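PDB 3JQ0: SusD superfamily protein from Bacteroides vulgatus ATCC 8482, which is of unknown exact function but, as a SusD-family outer-membrane protein, probably binds nutrients such as sugars at the bacterial cell surface. Local coordinates for residues Glu55-Phe59 against Asn60-Lys64; Leu298-Arg301 against Arg302-Phe306; Trp473-Ala477 against Gly478-Asn482. All coordinates share one frame; numbering follows the deposited sequence. Where two conformers were deposited one is given.

Interaction 1: Glu55-Phe59 against Asn60-Lys64; sequences ERLPF and NTINK
Arg56 and Thr61 are joined by a backbone bond across a tight reversal of the chain, a type I beta turn from Leu57 to Asn60 with Pro58 and Phe59 at its corners. Thr61 N donates to Arg56 O at 3.0 Å. The extended side chain of Arg56 crosses that of Thr61 at about a right angle, and in the conformer given here its NH1 reaches Thr61 O at 2.9 Å; the acceptor lies at the edge of the guanidinium, in its plane, while the donor stands above the carbonyl plane. Asn60 N closes the turn on Leu57 O at 3.0 Å. Proline suits the first corner because its phi of -62° is what a type I turn needs there, and Asn60, with phi and psi of 52° and 49°, takes a left-handed conformation that asparagine tolerates well. Its amide is held by partners outside the turn, OD1 by Arg37 and ND2 by Ser465. On the buried side Leu57 and Ile62 supply branched apolar side chains. Ile62 CG2, anti to its own carbonyl carbon, meets Leu57 CD2 at 3.7 Å.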
loop_
_atom_site.group_PDB
_atom_site.type_symbol
_atom_site.label_atom_id
_atom_site.label_comp_id
_atom_site.label_asym_id
_atom_site.label_seq_id
_atom_site.Cartn_x
_atom_site.Cartn_y
_atom_site.Cartn_z
ATOM N N GLU A 55 5.346 -10.967 14.242
ATOM C CA GLU A 55 5.819 -9.908 15.103
ATOM C C GLU A 55 7.212 -9.434 14.719
ATOM O O GLU A 55 7.611 -8.341 15.126
ATOM C CB GLU A 55 5.801 -10.383 16.573
ATOM C CG GLU A 55 6.819 -11.429 16.988
ATOM C CD GLU A 55 6.616 -12.865 16.523
ATOM O OE1 GLU A 55 5.513 -13.199 16.001
ATOM O OE2 GLU A 55 7.539 -13.684 16.717
ATOM N N ARG A 56 7.973 -10.233 13.987
ATOM C CA ARG A 56 9.302 -9.786 13.621
ATOM C C ARG A 56 9.291 -8.587 12.691
ATOM O O ARG A 56 10.308 -7.916 12.577
ATOM C CB ARG A 56 10.107 -10.916 13.018
ATOM C CG ARG A 56 10.354 -12.013 13.990
ATOM C CD ARG A 56 11.466 -12.884 13.465
ATOM N NE ARG A 56 11.795 -13.938 14.400
ATOM C CZ ARG A 56 12.908 -14.016 15.081
ATOM N NH1 ARG A 56 13.885 -13.150 14.883
ATOM N NH2 ARG A 56 13.032 -15.043 15.927
ATOM N N LEU A 57 8.151 -8.332 12.049
ATOM C CA LEU A 57 8.001 -7.102 11.258
ATOM C C LEU A 57 7.901 -5.859 12.157
ATOM O O LEU A 57 8.811 -5.024 12.115
ATOM C CB LEU A 57 6.895 -7.226 10.205
ATOM C CG LEU A 57 7.058 -8.355 9.215
ATOM C CD1 LEU A 57 5.952 -8.329 8.177
ATOM C CD2 LEU A 57 8.413 -8.446 8.591
ATOM N N PRO A 58 6.871 -5.729 13.008
ATOM C CA PRO A 58 6.852 -4.514 13.855
ATOM C C PRO A 58 8.055 -4.423 14.809
ATOM O O PRO A 58 8.480 -3.316 15.137
ATOM C CB PRO A 58 5.524 -4.611 14.634
ATOM C CG PRO A 58 5.144 -6.057 14.509
ATOM C CD PRO A 58 5.613 -6.462 13.132
ATOM N N PHE A 59 8.599 -5.542 15.258
ATOM C CA PHE A 59 9.757 -5.507 16.147
ATOM C C PHE A 59 11.069 -5.334 15.392
ATOM O O PHE A 59 12.116 -5.156 16.000
ATOM C CB PHE A 59 9.810 -6.758 17.044
ATOM C CG PHE A 59 8.802 -6.716 18.151
ATOM C CD1 PHE A 59 7.472 -7.020 18.033
ATOM C CD2 PHE A 59 9.235 -6.243 19.414
ATOM C CE1 PHE A 59 6.563 -6.920 19.118
ATOM C CE2 PHE A 59 8.333 -6.138 20.485
ATOM C CZ PHE A 59 7.002 -6.520 20.306
ATOM N N ASN A 60 11.030 -5.396 14.073
ATOM C CA ASN A 60 12.233 -5.257 13.269
ATOM C C ASN A 60 13.319 -6.233 13.753
ATOM O O ASN A 60 14.482 -5.869 13.978
ATOM C CB ASN A 60 12.718 -3.816 13.163
ATOM C CG ASN A 60 11.845 -3.034 12.246
ATOM O OD1 ASN A 60 12.046 -3.122 11.040
ATOM N ND2 ASN A 60 10.839 -2.323 12.767
ATOM N N THR A 61 12.907 -7.483 13.907
ATOM C CA THR A 61 13.785 -8.558 14.321
ATOM C C THR A 61 13.945 -9.615 13.240
ATOM O O THR A 61 14.490 -10.704 13.460
ATOM C CB THR A 61 13.334 -9.186 15.640
ATOM O OG1 THR A 61 11.966 -9.576 15.488
ATOM C CG2 THR A 61 13.537 -8.235 16.827
ATOM N N ILE A 62 13.540 -9.327 12.013
ATOM C CA ILE A 62 13.908 -10.156 10.851
ATOM C C ILE A 62 15.429 -10.221 10.761
ATOM O O ILE A 62 16.137 -9.251 11.110
ATOM C CB ILE A 62 13.270 -9.639 9.531
ATOM C CG1 ILE A 62 13.655 -8.198 9.209
ATOM C CG2 ILE A 62 11.739 -9.839 9.552
ATOM C CD1 ILE A 62 13.098 -7.694 7.874
ATOM N N ASN A 63 15.933 -11.357 10.306
ATOM C CA ASN A 63 17.381 -11.579 10.245
ATOM C C ASN A 63 17.642 -12.727 9.318
ATOM O O ASN A 63 16.729 -13.239 8.657
ATOM C CB ASN A 63 17.969 -11.783 11.659
ATOM C CG ASN A 63 17.471 -13.026 12.325
ATOM O OD1 ASN A 63 17.006 -13.973 11.729
ATOM N ND2 ASN A 63 17.534 -13.006 13.640
ATOM N N LYS A 64 18.901 -13.116 9.193
ATOM C CA LYS A 64 19.232 -14.113 8.175
ATOM C C LYS A 64 18.604 -15.487 8.426
ATOM O O LYS A 64 18.517 -16.284 7.507
ATOM C CB LYS A 64 20.755 -14.213 7.985
ATOM C CG LYS A 64 21.494 -14.836 9.150
ATOM C CD LYS A 64 23.028 -14.764 8.985
ATOM C CE LYS A 64 23.766 -15.613 10.040
ATOM N NZ LYS A 64 23.501 -15.201 11.469
#

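Interaction 2: Leu298-Arg301 against Arg302-Phe306; sequences LQVR and REFYF
At the end of the short, weakly bonded strand 299-300, which pairs antiparallel with strand 41-43, the chain bends into a helical turn, and Arg301 and Phe304 join the two parts. Phe304 N donates to Arg301 O at 3.0 Å in a somewhat bent bond. Phe304 CB also lies close to Arg301 O, at 3.3 Å. With CG anti to the backbone N (chi1 -178°), the Phe304 ring swings away from Arg301, and its CD2 meets Val300 CG1 at 4.0 Å in an oblique approach. Both residues are buried, and a compact branched valine beside a flat ring suits the apolar setting: both touch Leu320 of the neighbouring strand 320-326, and Trp422 meets the Phe304 ring edge-to-face.

The strand-to-turn junction also has a polar side. The Gln299 side chain bends round to the next residue, its NE2 giving a nearly straight bond of 2.9 Å to Val300 O, in the amide plane and on a carbonyl lone pair; NE2 also donates to Pro337 O, and OE1 accepts from Ile46 N. Two consecutive arginines follow, and their like charges share one acid: Asp43, on the paired strand, forms salt bridges with Arg301 NH1, in the conformer given, through OD1 and with Arg302 NE through OD2. Long, flexible arginines suit these places because their charged ends can converge from different backbone positions.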
loop_
_atom_site.group_PDB
_atom_site.type_symbol
_atom_site.label_atom_id
_atom_site.label_comp_id
_atom_site.label_asym_id
_atom_site.label_seq_id
_atom_site.Cartn_x
_atom_site.Cartn_y
_atom_site.Cartn_z
ATOM N N LEU A 298 -1.216 -9.930 13.125
ATOM C CA LEU A 298 -0.695 -8.579 13.175
ATOM C C LEU A 298 -1.780 -7.732 13.824
ATOM O O LEU A 298 -2.904 -7.696 13.305
ATOM C CB LEU A 298 -0.378 -8.040 11.772
ATOM C CG LEU A 298 0.947 -8.466 11.129
ATOM C CD1 LEU A 298 0.975 -8.037 9.661
ATOM C CD2 LEU A 298 2.162 -7.914 11.940
ATOM N N GLN A 299 -1.476 -7.128 14.974
ATOM C CA GLN A 299 -2.454 -6.413 15.798
ATOM C C GLN A 299 -2.107 -4.941 15.852
ATOM O O GLN A 299 -1.065 -4.548 16.404
ATOM C CB GLN A 299 -2.421 -7.037 17.199
ATOM C CG GLN A 299 -3.261 -6.293 18.220
ATOM C CD GLN A 299 -4.727 -6.282 17.915
ATOM O OE1 GLN A 299 -5.355 -7.360 17.875
ATOM N NE2 GLN A 299 -5.310 -5.097 17.745
ATOM N N VAL A 300 -3.022 -4.104 15.362
ATOM C CA VAL A 300 -2.914 -2.672 15.516
ATOM C C VAL A 300 -2.745 -2.372 17.009
ATOM O O VAL A 300 -3.497 -2.888 17.847
ATOM C CB VAL A 300 -4.139 -1.955 14.933
ATOM C CG1 VAL A 300 -4.165 -0.445 15.285
ATOM C CG2 VAL A 300 -4.259 -2.196 13.409
ATOM N N ARG A 301 -1.807 -1.490 17.345
ATOM C CA ARG A 301 -1.550 -1.127 18.740
ATOM C C ARG A 301 -2.864 -0.641 19.357
ATOM O O ARG A 301 -3.544 0.236 18.807
ATOM C CB ARG A 301 -0.525 0.006 18.798
ATOM C CG ARG A 301 0.873 -0.404 18.406
ATOM C CD ARG A 301 1.571 -1.246 19.488
ATOM N NE ARG A 301 2.991 -1.428 19.233
ATOM C CZ ARG A 301 3.826 -2.034 20.078
ATOM N NH1 ARG A 301 3.377 -2.577 21.178
ATOM N NH2 ARG A 301 5.123 -2.123 19.790
ATOM N N ARG A 302 -3.184 -1.159 20.530
ATOM C CA ARG A 302 -4.452 -0.810 21.189
ATOM C C ARG A 302 -4.556 0.701 21.434
ATOM O O ARG A 302 -5.606 1.314 21.250
ATOM C CB ARG A 302 -4.590 -1.596 22.478
ATOM C CG ARG A 302 -4.742 -3.084 22.274
ATOM C CD ARG A 302 -4.573 -3.850 23.544
ATOM N NE ARG A 302 -3.230 -3.699 24.040
ATOM C CZ ARG A 302 -2.848 -4.007 25.256
ATOM N NH1 ARG A 302 -3.726 -4.538 26.111
ATOM N NH2 ARG A 302 -1.596 -3.817 25.635
ATOM N N GLU A 303 -3.452 1.321 21.829
ATOM C CA GLU A 303 -3.379 2.735 22.128
ATOM C C GLU A 303 -3.652 3.597 20.881
ATOM O O GLU A 303 -4.118 4.733 20.967
ATOM C CB GLU A 303 -1.961 2.984 22.707
ATOM C CG GLU A 303 -1.658 4.408 23.150
ATOM C CD GLU A 303 -0.183 4.674 23.523
ATOM O OE1 GLU A 303 0.681 3.759 23.497
ATOM O OE2 GLU A 303 0.123 5.851 23.793
ATOM N N PHE A 304 -3.328 3.066 19.712
ATOM C CA PHE A 304 -3.456 3.834 18.485
ATOM C C PHE A 304 -4.887 4.226 18.193
ATOM O O PHE A 304 -5.119 5.284 17.606
ATOM C CB PHE A 304 -2.860 3.062 17.315
ATOM C CG PHE A 304 -2.903 3.809 16.019
ATOM C CD1 PHE A 304 -2.004 4.811 15.741
ATOM C CD2 PHE A 304 -3.909 3.542 15.087
ATOM C CE1 PHE A 304 -2.090 5.538 14.546
ATOM C CE2 PHE A 304 -3.981 4.278 13.887
ATOM C CZ PHE A 304 -3.036 5.235 13.634
ATOM N N TYR A 305 -5.855 3.406 18.615
ATOM C CA TYR A 305 -7.237 3.696 18.302
ATOM C C TYR A 305 -7.644 5.080 18.770
ATOM O O TYR A 305 -8.413 5.735 18.084
ATOM C CB TYR A 305 -8.193 2.628 18.881
ATOM C CG TYR A 305 -9.638 2.857 18.521
ATOM C CD1 TYR A 305 -10.142 2.406 17.320
ATOM C CD2 TYR A 305 -10.470 3.604 19.345
ATOM C CE1 TYR A 305 -11.448 2.644 16.947
ATOM C CE2 TYR A 305 -11.782 3.860 18.965
ATOM C CZ TYR A 305 -12.258 3.407 17.763
ATOM O OH TYR A 305 -13.524 3.675 17.378
ATOM N N PHE A 306 -7.131 5.527 19.924
ATOM C CA PHE A 306 -7.476 6.834 20.469
ATOM C C PHE A 306 -6.471 7.933 20.173
ATOM O O PHE A 306 -6.690 9.062 20.602
ATOM C CB PHE A 306 -7.800 6.713 21.974
ATOM C CG PHE A 306 -8.984 5.840 22.276
ATOM C CD1 PHE A 306 -10.252 6.324 22.066
ATOM C CD2 PHE A 306 -8.815 4.531 22.718
ATOM C CE1 PHE A 306 -11.369 5.535 22.310
ATOM C CE2 PHE A 306 -9.933 3.735 22.969
ATOM C CZ PHE A 306 -11.189 4.239 22.786
#

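Interaction 3: Trp473-Ala477 against Gly478-Asn482; sequences WPIDA and GTLTN
Residues 473-476 run extended, and from Ala477 the backbone coils into the short helix 477-482, with Leu480 N bonded to Asp476 O at 3.0 Å and Thr481 N to Ala477 O at 2.9 Å as its first turns. Asp476 is the N-cap of this helix. Its CG lies between the backbone N and the carbonyl carbon (chi1 63°), which brings the carboxylate over the first turn, where backbone N-H groups lack acceptors from a preceding turn. Asp476 OD2 accepts from Thr479 N at 3.0 Å, the donor standing above the carboxylate plane, while Asp476 OD1 accepts from Thr479 OG1 at 2.7 Å on its syn side. Aspartate fits this place because its short side chain can reach back to the helix and its negative charge probably interacts favourably with the positive end of the helix dipole. OD1 has a further donor in Asn71 N, which ties the cap to a nearby loop. With an alanine in its place the carboxylate cap would be gone, and Thr479 N and OG1 and Asn71 N would probably lose the oxygens they bond, the helix start being less firmly fixed.

Beside the cap lies an apolar contact. Ile475 CG2, anti to its backbone N, touches two methyl groups, Thr479 CG2 and Leu480 CD2, each 3.7 Å away. Ile475 crosses both side chains at about a right angle, and its beta branching suits the extended chain; Tyr72 and Trp122 touch it as well. Gly478, in the first turn, has no side chain to press on the nearby Asp476 carboxylate. On the exposed side Thr481 folds back on the helix: its OG1 donates to Ala477 O at 3.0 Å, from the face opposite to that used by Thr481 N.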
loop_
_atom_site.group_PDB
_atom_site.type_symbol
_atom_site.label_atom_id
_atom_site.label_comp_id
_atom_site.label_asym_id
_atom_site.label_seq_id
_atom_site.Cartn_x
_atom_site.Cartn_y
_atom_site.Cartn_z
ATOM N N TRP A 473 15.993 -5.717 3.767
ATOM C CA TRP A 473 15.553 -7.014 4.214
ATOM C C TRP A 473 16.657 -8.028 3.969
ATOM O O TRP A 473 17.414 -7.902 3.009
ATOM C CB TRP A 473 14.311 -7.442 3.436
ATOM C CG TRP A 473 13.051 -6.629 3.747
ATOM C CD1 TRP A 473 12.868 -5.304 3.502
ATOM C CD2 TRP A 473 11.803 -7.111 4.267
ATOM N NE1 TRP A 473 11.623 -4.913 3.912
ATOM C CE2 TRP A 473 10.946 -6.014 4.369
ATOM C CE3 TRP A 473 11.346 -8.358 4.691
ATOM C CZ2 TRP A 473 9.621 -6.123 4.802
ATOM C CZ3 TRP A 473 10.041 -8.470 5.139
ATOM C CH2 TRP A 473 9.202 -7.352 5.201
ATOM N N PRO A 474 16.767 -9.040 4.826
ATOM C CA PRO A 474 17.750 -10.103 4.618
ATOM C C PRO A 474 17.335 -11.046 3.492
ATOM O O PRO A 474 16.168 -11.057 3.070
ATOM C CB PRO A 474 17.763 -10.811 5.966
ATOM C CG PRO A 474 16.326 -10.677 6.467
ATOM C CD PRO A 474 15.888 -9.300 5.983
ATOM N N ILE A 475 18.271 -11.845 3.052
ATOM C CA ILE A 475 18.070 -12.903 2.061
ATOM C C ILE A 475 18.167 -14.265 2.742
ATOM O O ILE A 475 19.089 -14.522 3.487
ATOM C CB ILE A 475 19.118 -12.810 0.912
ATOM C CG1 ILE A 475 19.160 -11.408 0.284
ATOM C CG2 ILE A 475 18.829 -13.895 -0.143
ATOM C CD1 ILE A 475 20.358 -11.184 -0.608
ATOM N N ASP A 476 17.175 -15.120 2.491
ATOM C CA ASP A 476 17.150 -16.465 3.120
ATOM C C ASP A 476 18.216 -17.375 2.538
ATOM O O ASP A 476 18.676 -17.209 1.392
ATOM C CB ASP A 476 15.788 -17.084 2.962
ATOM C CG ASP A 476 15.423 -17.304 1.529
ATOM O OD1 ASP A 476 15.203 -16.313 0.805
ATOM O OD2 ASP A 476 15.426 -18.481 1.093
ATOM N N ALA A 477 18.573 -18.372 3.338
ATOM C CA ALA A 477 19.567 -19.347 2.919
ATOM C C ALA A 477 19.192 -20.160 1.692
ATOM O O ALA A 477 20.042 -20.486 0.878
ATOM C CB ALA A 477 19.866 -20.282 4.085
ATOM N N GLY A 478 17.919 -20.474 1.526
ATOM C CA GLY A 478 17.489 -21.195 0.336
ATOM C C GLY A 478 17.804 -20.405 -0.919
ATOM O O GLY A 478 18.242 -20.937 -1.953
ATOM N N THR A 479 17.597 -19.098 -0.886
ATOM C CA THR A 479 17.900 -18.232 -2.027
ATOM C C THR A 479 19.412 -18.066 -2.187
ATOM O O THR A 479 19.918 -18.168 -3.311
ATOM C CB THR A 479 17.195 -16.890 -1.832
ATOM O OG1 THR A 479 15.792 -17.123 -1.718
ATOM C CG2 THR A 479 17.483 -15.888 -2.954
ATOM N N LEU A 480 20.146 -17.836 -1.092
ATOM C CA LEU A 480 21.588 -17.668 -1.198
ATOM C C LEU A 480 22.260 -18.897 -1.755
ATOM O O LEU A 480 23.158 -18.794 -2.595
ATOM C CB LEU A 480 22.190 -17.356 0.160
ATOM C CG LEU A 480 21.870 -15.956 0.729
ATOM C CD1 LEU A 480 22.371 -15.838 2.151
ATOM C CD2 LEU A 480 22.440 -14.858 -0.138
ATOM N N THR A 481 21.865 -20.086 -1.289
ATOM C CA THR A 481 22.576 -21.298 -1.721
ATOM C C THR A 481 22.158 -21.742 -3.122
ATOM O O THR A 481 22.831 -22.568 -3.734
ATOM C CB THR A 481 22.476 -22.425 -0.740
ATOM O OG1 THR A 481 21.123 -22.860 -0.630
ATOM C CG2 THR A 481 23.030 -22.084 0.627
ATOM N N ASN A 482 21.121 -21.153 -3.682
ATOM C CA ASN A 482 20.752 -21.394 -5.079
ATOM C C ASN A 482 21.599 -20.599 -6.062
ATOM O O ASN A 482 21.682 -20.964 -7.210
ATOM C CB ASN A 482 19.233 -21.119 -5.291
ATOM C CG ASN A 482 18.750 -21.512 -6.668
ATOM O OD1 ASN A 482 18.553 -20.670 -7.529
ATOM N ND2 ASN A 482 18.566 -22.812 -6.871
#

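The three local contacts come in series along the chain, and interaction 1 lies between the others in space: its centre is about 18 Å from that of interaction 2 and about 16 Å from that of interaction 3. It touches both. Pro58 packs on Leu298, next to the strand pair 41-43 and 299-300, while Leu57 and Ile62 lie against Trp473, and Ile62 also meets Pro474, just ahead of helix 477-482. Interactions 2 and 3 do not touch; their nearest atoms are about 9 Å apart. The loop between strand 41-43 and helix 75-91 thus brings together parts of the chain that are distant in sequence, joining early, middle and C-terminal regions of this SusD-type fold.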